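Local atomic coordinates of Slr0280 protein (Synechocystis sp., PDB entry 5H3K), a protein that is of unknown function but carries a phosphodiester glycosidase (NAGPA) family domain, and so may act on phosphodiester-linked sugars. Residues L426-V432 with Q443-A449; W360-L366 with L403-Y407. All coordinates share one frame; numbering follows the deposited sequence.

From the N terminus, contact 2 comes first. It brings residues 360-366, at the end of strand 359-362, against residues 403-407, just past strand 397-403, and closes a loop of 36 residues made largely of strand. Contact 1 then joins the open end of the hairpin of strands 430-436 and 439-446, closing a loop of ten residues that holds its turn. The two loops neither nest nor cross; they follow in series. Both contacts reach the same large mixed sheet, and their centres lie about 19 Å apart. They meet where Leu-426 CD1 packs at 3.8 Å from Ser-405 O. Contact 2 is buried; contact 1 is only partly buried and lies farther from the centre of the chain.

Contact 1 of 2, residues L426-V432 with Q443-A449; sequences LSDNEQV and QYPLPKA
Strands 430-436 and 439-446 form a beta hairpin, and this contact is its open end. Glu-430 and Leu-446 make an antiparallel hydrogen-bonded pair, with Leu-446 N to Glu-430 O at 2.7 Å. Val-432 and Tyr-444 make another, with Val-432 N to Tyr-444 O at 2.8 Å. Between them Gln-431 faces Pro-445 in a non-hydrogen-bonded pair. The Gln-431 chain folds about its CB-CG bond (chi2 -67°), which brings its amide back over the partner strand. Its OE1 accepts from Gln-443 NE2 at 2.7 Å, a nearly straight bond between amide planes turned 71° apart. Its NE2 lies 3.3 Å from Pro-445 CB. An alanine here would remove this amide and would probably leave the Gln-443 side chain free to turn and Pro-445 less covered. On the other face Val-432 CG1 packs 3.9 Å from Leu-446 CG and reaches the edge of the Tyr-444 ring. Past the strands, Asp-428 OD2 takes Ala-449 N at 2.7 Å. Glu-430 OE1 accepts from Ser-427 OG and forms a salt bridge with Arg-466, while OE2 is hydrogen-bonded to Tyr-423 OH. Strand 460-466 pairs with strand 430-436, and Met-454 of strand 454-455 touches Val-432, Tyr-444 and Leu-446.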
ATOM      1  N   LEU A 426      -8.266 -17.927 -21.001  1.00 18.51           N
ATOM      2  CA  LEU A 426      -7.204 -16.943 -21.175  1.00 19.69           C
ATOM      3  C   LEU A 426      -6.354 -17.259 -22.392  1.00 20.38           C
ATOM      4  O   LEU A 426      -5.503 -16.465 -22.783  1.00 21.38           O
ATOM      5  CB  LEU A 426      -6.324 -16.883 -19.927  1.00 17.15           C
ATOM      6  CG  LEU A 426      -6.946 -16.388 -18.624  1.00 20.00           C
ATOM      7  CD1 LEU A 426      -5.981 -16.598 -17.460  1.00 11.90           C
ATOM      8  CD2 LEU A 426      -7.324 -14.919 -18.747  1.00 22.63           C
ATOM      9  N   SER A 427      -6.568 -18.431 -22.979  1.00 18.60           N
ATOM     10  CA  SER A 427      -5.869 -18.823 -24.204  1.00 18.10           C
ATOM     11  C   SER A 427      -6.836 -19.579 -25.114  1.00 20.97           C
ATOM     12  O   SER A 427      -7.906 -20.001 -24.666  1.00 19.32           O
ATOM     13  CB  SER A 427      -4.642 -19.688 -23.900  1.00 19.05           C
ATOM     14  OG  SER A 427      -5.004 -20.976 -23.413  1.00 19.37           O
ATOM     15  N   ASP A 428      -6.478 -19.733 -26.387  1.00 22.34           N
ATOM     16  CA  ASP A 428      -7.320 -20.483 -27.317  1.00 22.29           C
ATOM     17  C   ASP A 428      -7.156 -21.986 -27.128  1.00 20.61           C
ATOM     18  O   ASP A 428      -6.119 -22.449 -26.644  1.00 19.75           O
ATOM     19  CB  ASP A 428      -6.984 -20.142 -28.770  1.00 23.62           C
ATOM     20  CG  ASP A 428      -7.283 -18.710 -29.123  1.00 25.84           C
ATOM     21  OD1 ASP A 428      -6.745 -18.244 -30.154  1.00 27.57           O
ATOM     22  OD2 ASP A 428      -8.051 -18.057 -28.383  1.00 29.66           O
ATOM     23  N   ASN A 429      -8.186 -22.735 -27.517  1.00 20.28           N
ATOM     24  CA  ASN A 429      -8.139 -24.191 -27.559  1.00 21.11           C
ATOM     25  C   ASN A 429      -7.852 -24.832 -26.201  1.00 14.86           C
ATOM     26  O   ASN A 429      -7.032 -25.744 -26.091  1.00 21.35           O
ATOM     27  CB  ASN A 429      -7.131 -24.659 -28.619  1.00 21.10           C
ATOM     28  CG  ASN A 429      -7.415 -24.067 -29.991  1.00 25.98           C
ATOM     29  OD1 ASN A 429      -8.570 -23.954 -30.401  1.00 25.96           O
ATOM     30  ND2 ASN A 429      -6.362 -23.666 -30.696  1.00 26.01           N
ATOM     31  N   GLU A 430      -8.521 -24.335 -25.168  1.00 18.76           N
ATOM     32  CA  GLU A 430      -8.414 -24.938 -23.839  1.00 19.08           C
ATOM     33  C   GLU A 430      -9.430 -26.065 -23.710  1.00 21.93           C
ATOM     34  O   GLU A 430     -10.462 -26.055 -24.390  1.00 22.79           O
ATOM     35  CB  GLU A 430      -8.659 -23.885 -22.746  1.00 16.89           C
ATOM     36  CG  GLU A 430      -7.633 -22.770 -22.755  1.00 18.67           C
ATOM     37  CD  GLU A 430      -7.744 -21.838 -21.563  1.00 16.43           C
ATOM     38  OE1 GLU A 430      -6.780 -21.074 -21.343  1.00 20.31           O
ATOM     39  OE2 GLU A 430      -8.774 -21.864 -20.849  1.00 14.20           O
ATOM     40  N   GLN A 431      -9.133 -27.039 -22.850  1.00 15.98           N
ATOM     41  CA  GLN A 431     -10.124 -28.034 -22.446  1.00 17.98           C
ATOM     42  C   GLN A 431     -10.446 -27.805 -20.976  1.00 14.72           C
ATOM     43  O   GLN A 431      -9.530 -27.608 -20.170  1.00 13.34           O
ATOM     44  CB  GLN A 431      -9.573 -29.447 -22.627  1.00 19.62           C
ATOM     45  CG  GLN A 431      -9.676 -29.987 -24.045  1.00 30.16           C
ATOM     46  CD  GLN A 431     -11.117 -30.224 -24.477  1.00 27.94           C
ATOM     47  OE1 GLN A 431     -11.867 -30.954 -23.825  1.00 30.03           O
ATOM     48  NE2 GLN A 431     -11.509 -29.601 -25.576  1.00 31.81           N
ATOM     49  N   VAL A 432     -11.727 -27.828 -20.618  1.00 11.57           N
ATOM     50  CA  VAL A 432     -12.095 -27.697 -19.209  1.00 12.83           C
ATOM     51  C   VAL A 432     -12.764 -28.961 -18.683  1.00 13.57           C
ATOM     52  O   VAL A 432     -13.602 -29.564 -19.366  1.00 12.95           O
ATOM     53  CB  VAL A 432     -12.986 -26.451 -18.934  1.00 12.99           C
ATOM     54  CG1 VAL A 432     -14.267 -26.496 -19.753  1.00 15.23           C
ATOM     55  CG2 VAL A 432     -13.308 -26.323 -17.423  1.00 10.82           C
ATOM     56  N   GLN A 443     -16.951 -32.221 -19.310  1.00 14.37           N
ATOM     57  CA  GLN A 443     -15.765 -31.776 -20.044  1.00 16.89           C
ATOM     58  C   GLN A 443     -16.245 -30.974 -21.248  1.00 25.07           C
ATOM     59  O   GLN A 443     -17.191 -31.391 -21.926  1.00 21.96           O
ATOM     60  CB  GLN A 443     -14.910 -32.960 -20.516  1.00 21.47           C
ATOM     61  CG  GLN A 443     -13.820 -32.584 -21.533  1.00 23.41           C
ATOM     62  CD  GLN A 443     -13.008 -33.781 -22.021  1.00 28.02           C
ATOM     63  OE1 GLN A 443     -13.275 -34.922 -21.644  1.00 30.60           O
ATOM     64  NE2 GLN A 443     -12.011 -33.521 -22.872  1.00 23.72           N
ATOM     65  N   TYR A 444     -15.618 -29.822 -21.496  1.00 18.21           N
ATOM     66  CA  TYR A 444     -15.963 -28.980 -22.643  1.00 20.22           C
ATOM     67  C   TYR A 444     -14.718 -28.372 -23.265  1.00 25.65           C
ATOM     68  O   TYR A 444     -13.742 -28.094 -22.564  1.00 18.73           O
ATOM     69  CB  TYR A 444     -16.851 -27.803 -22.233  1.00 18.63           C
ATOM     70  CG  TYR A 444     -18.088 -28.139 -21.460  1.00 25.99           C
ATOM     71  CD1 TYR A 444     -19.189 -28.713 -22.084  1.00 28.00           C
ATOM     72  CD2 TYR A 444     -18.182 -27.837 -20.113  1.00 21.21           C
ATOM     73  CE1 TYR A 444     -20.340 -29.006 -21.371  1.00 31.39           C
ATOM     74  CE2 TYR A 444     -19.328 -28.123 -19.391  1.00 26.69           C
ATOM     75  CZ  TYR A 444     -20.405 -28.709 -20.023  1.00 30.93           C
ATOM     76  OH  TYR A 444     -21.542 -28.987 -19.294  1.00 30.88           O
ATOM     77  N   PRO A 445     -14.760 -28.125 -24.586  1.00 28.89           N
ATOM     78  CA  PRO A 445     -13.709 -27.322 -25.209  1.00 23.22           C
ATOM     79  C   PRO A 445     -14.003 -25.847 -24.967  1.00 24.66           C
ATOM     80  O   PRO A 445     -15.173 -25.460 -24.907  1.00 24.28           O
ATOM     81  CB  PRO A 445     -13.863 -27.652 -26.694  1.00 25.21           C
ATOM     82  CG  PRO A 445     -15.348 -27.910 -26.845  1.00 25.16           C
ATOM     83  CD  PRO A 445     -15.759 -28.597 -25.566  1.00 27.49           C
ATOM     84  N   LEU A 446     -12.959 -25.047 -24.780  1.00 21.32           N
ATOM     85  CA  LEU A 446     -13.096 -23.596 -24.725  1.00 22.80           C
ATOM     86  C   LEU A 446     -12.195 -23.067 -25.828  1.00 27.34           C
ATOM     87  O   LEU A 446     -11.005 -22.825 -25.597  1.00 23.46           O
ATOM     88  CB  LEU A 446     -12.648 -23.051 -23.367  1.00 22.23           C
ATOM     89  CG  LEU A 446     -13.405 -23.540 -22.141  1.00 22.58           C
ATOM     90  CD1 LEU A 446     -12.725 -23.037 -20.856  1.00 20.41           C
ATOM     91  CD2 LEU A 446     -14.851 -23.090 -22.204  1.00 20.83           C
ATOM     92  N   PRO A 447     -12.751 -22.902 -27.040  1.00 27.92           N
ATOM     93  CA  PRO A 447     -11.895 -22.704 -28.212  1.00 24.29           C
ATOM     94  C   PRO A 447     -11.268 -21.317 -28.274  1.00 27.31           C
ATOM     95  O   PRO A 447     -10.174 -21.181 -28.809  1.00 25.53           O
ATOM     96  CB  PRO A 447     -12.871 -22.876 -29.377  1.00 26.59           C
ATOM     97  CG  PRO A 447     -14.176 -22.399 -28.829  1.00 25.40           C
ATOM     98  CD  PRO A 447     -14.184 -22.821 -27.382  1.00 27.14           C
ATOM     99  N   LYS A 448     -11.940 -20.303 -27.742  1.00 25.69           N
ATOM    100  CA  LYS A 448     -11.514 -18.946 -28.039  1.00 31.07           C
ATOM    101  C   LYS A 448     -11.378 -17.986 -26.884  1.00 27.09           C
ATOM    102  O   LYS A 448     -12.321 -17.769 -26.137  1.00 27.44           O
ATOM    103  CB  LYS A 448     -12.443 -18.323 -29.083  1.00 32.79           C
ATOM    104  CG  LYS A 448     -12.053 -18.666 -30.500  1.00 31.89           C
ATOM    105  CD  LYS A 448     -13.266 -18.809 -31.398  1.00 36.80           C
ATOM    106  CE  LYS A 448     -12.821 -19.088 -32.823  1.00 33.43           C
ATOM    107  NZ  LYS A 448     -11.734 -20.115 -32.864  1.00 29.31           N
ATOM    108  N   ALA A 449     -10.164 -17.466 -26.750  1.00 27.35           N
ATOM    109  CA  ALA A 449      -9.897 -16.100 -26.289  1.00 33.65           C
ATOM    110  C   ALA A 449      -9.772 -15.778 -24.790  1.00 36.00           C
ATOM    111  O   ALA A 449      -8.631 -15.741 -24.324  1.00 42.15           O
ATOM    112  CB  ALA A 449     -10.730 -15.050 -27.082  1.00 35.78           C
TER

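Contact 2 of 2, residues W360-L366 with L403-Y407; sequences WRSGPIL and LNSGY
Asn-404 ND2 donates to Trp-360 O at 3.1 Å, and the acceptor lies close to the plane of the Asn-404 amide. The Asn-404 CB sits beside Arg-361 O. Next to it, Gly-363 N makes a weak, bent bond to Leu-403 O at 2.7 Å. Leu-403 CD2 packs against Trp-360 CB at 3.8 Å.

Farther along, the contact becomes apolar. Ile-365 CD1 lies over one face of the Tyr-407 ring, 4.2 Å from its centroid, in a CH-pi contact. Its CG2 branch meets Tyr-407 CB at 3.7 Å. The Tyr-407 ring swings out opposite its own backbone N (chi1 -176°), which carries the hydroxyl to Leu-366 CD2, 3.5 Å from OH.

A second shell holds these groups. One water joins Ser-362 OG, Gly-363 O and Ser-405 OG, so it ties both segments together. Another accepts from Leu-403 N and donates to Pro-364 O. Ser-405 OG also accepts from Tyr-407 N at 2.9 Å, which fixes the backbone that carries the ring.

Outside the segments, Asn-404 OD1 accepts from Thr-416 N, and Ser-362 OG bonds Gly-352 O. The Trp-360 ring stacks on Trp-355. Arg-361 and Ser-362 both face Val-354 in a classic beta bulge, where the chain turns a corner. On the other segment, the bond from Tyr-407 N to Ser-405 OG makes an ST turn. The contact thus joins a bulged strand end to the loop that leads from strand 397-403 to its parallel neighbour 411-415.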
ATOM      1  N   TRP A 360      -5.532 -20.393  -0.896  1.00  8.64           N
ATOM      2  CA  TRP A 360      -4.732 -19.840  -1.988  1.00  6.67           C
ATOM      3  C   TRP A 360      -5.564 -18.999  -2.941  1.00  7.46           C
ATOM      4  O   TRP A 360      -6.396 -19.514  -3.692  1.00 10.60           O
ATOM      5  CB  TRP A 360      -4.018 -20.968  -2.738  1.00  8.29           C
ATOM      6  CG  TRP A 360      -2.916 -21.536  -1.909  1.00 10.75           C
ATOM      7  CD1 TRP A 360      -3.045 -22.371  -0.837  1.00 11.94           C
ATOM      8  CD2 TRP A 360      -1.513 -21.276  -2.053  1.00  7.56           C
ATOM      9  NE1 TRP A 360      -1.802 -22.653  -0.308  1.00 14.28           N
ATOM     10  CE2 TRP A 360      -0.847 -21.998  -1.039  1.00 10.75           C
ATOM     11  CE3 TRP A 360      -0.759 -20.500  -2.937  1.00  7.15           C
ATOM     12  CZ2 TRP A 360       0.551 -21.969  -0.889  1.00  9.40           C
ATOM     13  CZ3 TRP A 360       0.625 -20.479  -2.792  1.00  5.63           C
ATOM     14  CH2 TRP A 360       1.263 -21.211  -1.785  1.00  8.15           C
ATOM     15  N   ARG A 361      -5.336 -17.696  -2.901  1.00  5.14           N
ATOM     16  CA  ARG A 361      -6.052 -16.766  -3.765  1.00  5.02           C
ATOM     17  C   ARG A 361      -5.422 -16.742  -5.160  1.00  6.44           C
ATOM     18  O   ARG A 361      -6.118 -16.549  -6.158  1.00  7.04           O
ATOM     19  CB  ARG A 361      -6.033 -15.368  -3.155  1.00  6.21           C
ATOM     20  CG  ARG A 361      -6.658 -15.277  -1.759  1.00 16.35           C
ATOM     21  CD  ARG A 361      -8.187 -15.340  -1.797  1.00 18.67           C
ATOM     22  NE  ARG A 361      -8.791 -14.366  -2.712  1.00 18.05           N
ATOM     23  CZ  ARG A 361      -9.237 -13.158  -2.356  1.00 24.71           C
ATOM     24  NH1 ARG A 361      -9.132 -12.736  -1.097  1.00 28.62           N
ATOM     25  NH2 ARG A 361      -9.783 -12.357  -3.269  1.00 21.31           N
ATOM     26  N   SER A 362      -4.106 -16.930  -5.221  1.00  4.77           N
ATOM     27  CA  SER A 362      -3.376 -16.927  -6.483  1.00  5.12           C
ATOM     28  C   SER A 362      -2.119 -17.773  -6.325  1.00  4.79           C
ATOM     29  O   SER A 362      -1.485 -17.734  -5.284  1.00  4.67           O
ATOM     30  CB  SER A 362      -3.015 -15.496  -6.867  1.00  6.55           C
ATOM     31  OG  SER A 362      -2.509 -15.469  -8.194  1.00  9.81           O
ATOM     32  N   GLY A 363      -1.770 -18.572  -7.323  1.00  4.39           N
ATOM     33  CA  GLY A 363      -0.639 -19.473  -7.162  1.00  4.49           C
ATOM     34  C   GLY A 363       0.694 -18.845  -7.530  1.00  5.06           C
ATOM     35  O   GLY A 363       0.730 -17.848  -8.257  1.00  5.33           O
ATOM     36  N   PRO A 364       1.805 -19.447  -7.064  1.00  4.63           N
ATOM     37  CA  PRO A 364       3.153 -18.958  -7.374  1.00  4.48           C
ATOM     38  C   PRO A 364       3.470 -19.174  -8.852  1.00  6.89           C
ATOM     39  O   PRO A 364       2.959 -20.123  -9.479  1.00  5.85           O
ATOM     40  CB  PRO A 364       4.072 -19.862  -6.529  1.00  5.50           C
ATOM     41  CG  PRO A 364       3.156 -20.711  -5.669  1.00  8.82           C
ATOM     42  CD  PRO A 364       1.848 -20.760  -6.399  1.00  7.41           C
ATOM     43  N   ILE A 365       4.297 -18.299  -9.412  1.00  4.20           N
ATOM     44  CA  ILE A 365       4.805 -18.510 -10.767  1.00  5.81           C
ATOM     45  C   ILE A 365       6.312 -18.264 -10.862  1.00  9.01           C
ATOM     46  O   ILE A 365       6.874 -17.501 -10.060  1.00  6.06           O
ATOM     47  CB  ILE A 365       4.075 -17.630 -11.823  1.00  7.15           C
ATOM     48  CG1 ILE A 365       4.394 -16.142 -11.627  1.00  6.34           C
ATOM     49  CG2 ILE A 365       2.559 -17.877 -11.815  1.00  8.58           C
ATOM     50  CD1 ILE A 365       3.943 -15.269 -12.796  1.00  7.92           C
ATOM     51  N   LEU A 366       6.949 -18.938 -11.829  1.00  7.73           N
ATOM     52  CA  LEU A 366       8.333 -18.678 -12.246  1.00  7.72           C
ATOM     53  C   LEU A 366       9.387 -18.822 -11.135  1.00  7.10           C
ATOM     54  O   LEU A 366      10.447 -18.217 -11.204  1.00  8.53           O
ATOM     55  CB  LEU A 366       8.428 -17.304 -12.919  1.00  7.19           C
ATOM     56  CG  LEU A 366       7.687 -17.247 -14.254  1.00 12.46           C
ATOM     57  CD1 LEU A 366       7.499 -15.798 -14.721  1.00 11.62           C
ATOM     58  CD2 LEU A 366       8.454 -18.062 -15.292  1.00 15.24           C
ATOM     59  N   LEU A 403      -2.239 -22.443 -10.424  1.00  7.86           N
ATOM     60  CA  LEU A 403      -3.430 -22.425  -9.589  1.00  5.37           C
ATOM     61  C   LEU A 403      -3.918 -20.996  -9.497  1.00  5.74           C
ATOM     62  O   LEU A 403      -3.142 -20.110  -9.127  1.00  5.09           O
ATOM     63  CB  LEU A 403      -3.078 -22.938  -8.187  1.00  5.72           C
ATOM     64  CG  LEU A 403      -4.145 -22.809  -7.090  1.00  6.69           C
ATOM     65  CD1 LEU A 403      -5.373 -23.634  -7.466  1.00  8.06           C
ATOM     66  CD2 LEU A 403      -3.573 -23.258  -5.727  1.00  7.09           C
ATOM     67  N   ASN A 404      -5.183 -20.768  -9.836  1.00  5.74           N
ATOM     68  CA  ASN A 404      -5.784 -19.445  -9.701  1.00  7.15           C
ATOM     69  C   ASN A 404      -4.879 -18.325 -10.215  1.00  8.76           C
ATOM     70  O   ASN A 404      -4.643 -17.340  -9.513  1.00  6.42           O
ATOM     71  CB  ASN A 404      -6.167 -19.190  -8.237  1.00  5.95           C
ATOM     72  CG  ASN A 404      -7.318 -20.076  -7.784  1.00  8.48           C
ATOM     73  OD1 ASN A 404      -8.090 -20.543  -8.613  1.00  8.65           O
ATOM     74  ND2 ASN A 404      -7.433 -20.317  -6.481  1.00  8.81           N
ATOM     75  N   SER A 405      -4.371 -18.472 -11.435  1.00  7.67           N
ATOM     76  CA  SER A 405      -3.366 -17.539 -11.939  1.00  7.47           C
ATOM     77  C   SER A 405      -3.724 -16.911 -13.284  1.00  8.20           C
ATOM     78  O   SER A 405      -4.310 -17.560 -14.160  1.00  6.92           O
ATOM     79  CB  SER A 405      -2.000 -18.241 -12.043  1.00  6.38           C
ATOM     80  OG  SER A 405      -0.982 -17.352 -12.512  1.00  6.62           O
ATOM     81  N   GLY A 406      -3.353 -15.646 -13.447  1.00  7.10           N
ATOM     82  CA  GLY A 406      -3.439 -14.989 -14.742  1.00  5.55           C
ATOM     83  C   GLY A 406      -2.283 -15.346 -15.654  1.00  8.00           C
ATOM     84  O   GLY A 406      -2.232 -14.901 -16.813  1.00  8.37           O
ATOM     85  N   TYR A 407      -1.345 -16.153 -15.151  1.00  8.05           N
ATOM     86  CA  TYR A 407      -0.174 -16.515 -15.940  1.00  7.61           C
ATOM     87  C   TYR A 407      -0.434 -17.716 -16.867  1.00 11.02           C
ATOM     88  O   TYR A 407      -0.766 -18.816 -16.421  1.00 10.22           O
ATOM     89  CB  TYR A 407       1.023 -16.773 -15.022  1.00  8.29           C
ATOM     90  CG  TYR A 407       2.317 -17.067 -15.754  1.00 10.73           C
ATOM     91  CD1 TYR A 407       2.897 -16.122 -16.595  1.00 12.19           C
ATOM     92  CD2 TYR A 407       2.963 -18.275 -15.582  1.00 12.13           C
ATOM     93  CE1 TYR A 407       4.089 -16.392 -17.267  1.00 13.16           C
ATOM     94  CE2 TYR A 407       4.166 -18.550 -16.240  1.00 16.58           C
ATOM     95  CZ  TYR A 407       4.716 -17.604 -17.083  1.00 14.80           C
ATOM     96  OH  TYR A 407       5.901 -17.885 -17.738  1.00 19.56           O
TER
HETATM   97  O   HOH W   1      -0.621 -16.354  -9.909  1.00  5.28           O
HETATM   98  O   HOH W   2       0.432 -21.567  -9.563  1.00 12.42           O